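Putative lipoprotein (Bacteroides fragilis, PDB 4GBS) is a putative lipoprotein of the HmuY family and probably binds haem at the cell surface, as its haem-scavenging relatives do. Local coordinates at residues A[31-36]-A[189-194]. Sequence-based numbering, arbitrary orientation.
Sequences TVRVDA and YMTFDY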
ATOM      1  N   THR A  31      -1.586   2.549 -12.706  1.00 72.40           N
ATOM      2  CA  THR A  31      -0.364   2.533 -11.920  1.00 68.27           C
ATOM      3  C   THR A  31      -0.338   3.757 -11.032  1.00 71.34           C
ATOM      4  O   THR A  31      -0.550   4.877 -11.495  1.00 73.33           O
ATOM      5  CB  THR A  31       0.850   2.463 -12.852  1.00 70.97           C
ATOM      6  OG1 THR A  31       0.689   1.351 -13.738  1.00 76.39           O
ATOM      7  CG2 THR A  31       2.171   2.361 -12.106  1.00 62.16           C
ATOM      8  N   VAL A  32      -0.062   3.527  -9.751  1.00 65.36           N
ATOM      9  CA  VAL A  32       0.050   4.560  -8.725  1.00 63.72           C
ATOM     10  C   VAL A  32       1.502   4.616  -8.255  1.00 65.14           C
ATOM     11  O   VAL A  32       2.097   3.563  -8.007  1.00 61.76           O
ATOM     12  CB  VAL A  32      -0.935   4.307  -7.539  1.00 64.44           C
ATOM     13  CG1 VAL A  32      -0.807   5.373  -6.452  1.00 63.24           C
ATOM     14  CG2 VAL A  32      -2.368   4.215  -8.027  1.00 65.65           C
ATOM     15  N   ARG A  33       2.055   5.842  -8.121  1.00 62.60           N
ATOM     16  CA  ARG A  33       3.397   6.078  -7.592  1.00 61.82           C
ATOM     17  C   ARG A  33       3.307   7.141  -6.489  1.00 65.83           C
ATOM     18  O   ARG A  33       2.739   8.212  -6.705  1.00 68.07           O
ATOM     19  CB  ARG A  33       4.390   6.473  -8.707  1.00 65.59           C
ATOM     20  CG  ARG A  33       5.848   6.579  -8.240  1.00 71.65           C
ATOM     21  CD  ARG A  33       6.826   6.752  -9.403  1.00 80.75           C
ATOM     22  NE  ARG A  33       8.219   6.752  -8.936  1.00 90.02           N
ATOM     23  CZ  ARG A  33       8.959   7.841  -8.741  1.00104.12           C
ATOM     24  NH1 ARG A  33       8.476   9.043  -9.037  1.00 93.08           N
ATOM     25  NH2 ARG A  33      10.206   7.733  -8.292  1.00 87.44           N
ATOM     26  N   VAL A  34       3.813   6.819  -5.288  1.00 60.53           N
ATOM     27  CA  VAL A  34       3.779   7.753  -4.161  1.00 60.62           C
ATOM     28  C   VAL A  34       5.148   7.833  -3.489  1.00 63.46           C
ATOM     29  O   VAL A  34       5.896   6.852  -3.460  1.00 62.18           O
ATOM     30  CB  VAL A  34       2.683   7.427  -3.087  1.00 63.25           C
ATOM     31  CG1 VAL A  34       1.268   7.590  -3.646  1.00 64.17           C
ATOM     32  CG2 VAL A  34       2.870   6.058  -2.447  1.00 59.81           C
ATOM     33  N   ASP A  35       5.449   9.017  -2.930  1.00 61.48           N
ATOM     34  CA  ASP A  35       6.623   9.265  -2.100  1.00 60.90           C
ATOM     35  C   ASP A  35       6.210   8.972  -0.649  1.00 62.60           C
ATOM     36  O   ASP A  35       5.488   9.757  -0.022  1.00 63.59           O
ATOM     37  CB  ASP A  35       7.194  10.690  -2.290  1.00 65.44           C
ATOM     38  CG  ASP A  35       8.264  11.127  -1.283  1.00 73.34           C
ATOM     39  OD1 ASP A  35       8.727  10.272  -0.492  1.00 68.73           O
ATOM     40  OD2 ASP A  35       8.613  12.338  -1.266  1.00 83.17           O
ATOM     41  N   ALA A  36       6.621   7.810  -0.153  1.00 56.34           N
ATOM     42  CA  ALA A  36       6.317   7.366   1.201  1.00 54.84           C
ATOM     43  C   ALA A  36       7.604   7.335   2.068  1.00 62.89           C
ATOM     44  O   ALA A  36       7.653   6.647   3.086  1.00 62.36           O
ATOM     45  CB  ALA A  36       5.655   5.999   1.156  1.00 52.68           C
ATOM     46  N   TYR A 189       9.968   5.080  -2.242  1.00 60.06           N
ATOM     47  CA  TYR A 189       9.191   5.512  -3.403  1.00 60.41           C
ATOM     48  C   TYR A 189       8.455   4.293  -3.893  1.00 63.80           C
ATOM     49  O   TYR A 189       9.066   3.404  -4.481  1.00 63.66           O
ATOM     50  CB  TYR A 189      10.070   6.165  -4.473  1.00 63.20           C
ATOM     51  CG  TYR A 189      10.730   7.435  -4.002  1.00 66.49           C
ATOM     52  CD1 TYR A 189      10.069   8.656  -4.074  1.00 70.40           C
ATOM     53  CD2 TYR A 189      12.020   7.421  -3.486  1.00 68.01           C
ATOM     54  CE1 TYR A 189      10.678   9.836  -3.648  1.00 73.08           C
ATOM     55  CE2 TYR A 189      12.644   8.596  -3.068  1.00 71.11           C
ATOM     56  CZ  TYR A 189      11.965   9.800  -3.142  1.00 77.64           C
ATOM     57  OH  TYR A 189      12.565  10.948  -2.688  1.00 79.35           O
HETATM   58  N   MSE A 190       7.149   4.218  -3.574  1.00 58.60           N
HETATM   59  CA  MSE A 190       6.306   3.042  -3.820  1.00 55.48           C
HETATM   60  C   MSE A 190       5.490   3.166  -5.123  1.00 60.13           C
HETATM   61  O   MSE A 190       4.725   4.112  -5.297  1.00 61.98           O
HETATM   62  CB  MSE A 190       5.351   2.859  -2.620  1.00 54.61           C
HETATM   63  CG  MSE A 190       6.078   2.834  -1.267  1.00 58.96           C
HETATM   64 SE   MSE A 190       7.332   1.366  -1.072  0.75 65.00          SE
HETATM   65  CE  MSE A 190       6.096  -0.014  -0.731  1.00 60.23           C
ATOM     66  N   THR A 191       5.639   2.184  -6.011  1.00 55.79           N
ATOM     67  CA  THR A 191       4.915   2.094  -7.288  1.00 57.12           C
ATOM     68  C   THR A 191       4.148   0.783  -7.336  1.00 60.85           C
ATOM     69  O   THR A 191       4.762  -0.269  -7.154  1.00 60.65           O
ATOM     70  CB  THR A 191       5.868   2.217  -8.505  1.00 62.30           C
ATOM     71  OG1 THR A 191       6.641   3.407  -8.411  1.00 64.96           O
ATOM     72  CG2 THR A 191       5.134   2.187  -9.837  1.00 57.76           C
ATOM     73  N   PHE A 192       2.823   0.830  -7.583  1.00 57.31           N
ATOM     74  CA  PHE A 192       2.065  -0.404  -7.715  1.00 56.94           C
ATOM     75  C   PHE A 192       1.100  -0.333  -8.910  1.00 62.92           C
ATOM     76  O   PHE A 192       0.615   0.742  -9.281  1.00 61.98           O
ATOM     77  CB  PHE A 192       1.296  -0.753  -6.431  1.00 57.20           C
ATOM     78  CG  PHE A 192       0.184   0.176  -6.013  1.00 58.81           C
ATOM     79  CD1 PHE A 192      -1.105   0.026  -6.532  1.00 63.38           C
ATOM     80  CD2 PHE A 192       0.400   1.158  -5.050  1.00 60.89           C
ATOM     81  CE1 PHE A 192      -2.142   0.874  -6.138  1.00 64.82           C
ATOM     82  CE2 PHE A 192      -0.647   2.000  -4.638  1.00 64.59           C
ATOM     83  CZ  PHE A 192      -1.915   1.837  -5.170  1.00 63.97           C
ATOM     84  N   ASP A 193       0.842  -1.504  -9.516  1.00 61.91           N
ATOM     85  CA  ASP A 193      -0.129  -1.678 -10.591  1.00 64.70           C
ATOM     86  C   ASP A 193      -1.398  -2.227  -9.996  1.00 69.49           C
ATOM     87  O   ASP A 193      -1.347  -2.987  -9.020  1.00 67.02           O
ATOM     88  CB  ASP A 193       0.394  -2.583 -11.713  1.00 68.30           C
ATOM     89  CG  ASP A 193       1.547  -2.046 -12.534  1.00 78.24           C
ATOM     90  OD1 ASP A 193       1.808  -0.830 -12.466  1.00 76.17           O
ATOM     91  OD2 ASP A 193       2.180  -2.850 -13.268  1.00 88.61           O
ATOM     92  N   TYR A 194      -2.542  -1.833 -10.554  1.00 69.39           N
ATOM     93  CA  TYR A 194      -3.807  -2.306 -10.007  1.00 68.61           C
ATOM     94  C   TYR A 194      -4.803  -2.668 -11.119  1.00 75.98           C
ATOM     95  O   TYR A 194      -4.632  -2.296 -12.273  1.00 78.98           O
ATOM     96  CB  TYR A 194      -4.431  -1.238  -9.063  1.00 67.51           C
ATOM     97  CG  TYR A 194      -4.869   0.031  -9.770  1.00 69.43           C
ATOM     98  CD1 TYR A 194      -6.137   0.136 -10.344  1.00 74.14           C
ATOM     99  CD2 TYR A 194      -4.026   1.135  -9.847  1.00 68.34           C
ATOM    100  CE1 TYR A 194      -6.532   1.288 -11.023  1.00 75.81           C
ATOM    101  CE2 TYR A 194      -4.427   2.307 -10.492  1.00 71.16           C
ATOM    102  CZ  TYR A 194      -5.672   2.373 -11.096  1.00 78.65           C
ATOM    103  OH  TYR A 194      -6.040   3.505 -11.788  1.00 82.60           O
TER
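Antiparallel neighbours in the large sheet of this HmuY-family protein, strands 29-35 and 189-195 pair through residues 31-35 and 189-193. V32 and F192 form a hydrogen-bonded pair, V32 N to F192 O and F192 N to V32 O both 2.9 Å; V34 and M190 repeat the pattern, with the M190 N-H bond to V34 O the more bent, 145° at the hydrogen. Between these two hydrogen-bonded pairs lies the non-hydrogen-bonded pair R33-T191, where R33 CA-H meets M190 O.

On the face carrying V32, V34, M190 and F192, V32 CB sits over one face of the F192 ring, 3.8 Å from its centroid, a CH-pi contact. F192 CG lies between backbone N and carbonyl carbon (chi1 66°), which swings the ring toward the partner strand, against V32. V32 CG2 also touches Y194 CE2 at 3.7 Å, the two side chains crossing at about a right angle. I72 of strand 70-73 packs against V34, A36, M190 and F192 on this buried side.

Across the other face, T31 OG1 donates to D193 OD1 (2.8 Å), approaching from above the carboxylate plane. R33 CG comes within 3.3 Å of T191 OG1 as the extended chain passes it; R33 NH2 touches Y189 CB (4.1 Å), guanidinium and ring nearly parallel (13°) but not stacked, and makes a salt bridge to E13 OE2. Farther along, D35 CG lies 3.6 Å from Y189 CE1, while D35 OD1 is hydrogen-bonded to T37 OG1. A buried apolar face and a more polar, mostly partly exposed one mark this antiparallel strand pair in the large sheet of an all-beta HmuY-family protein.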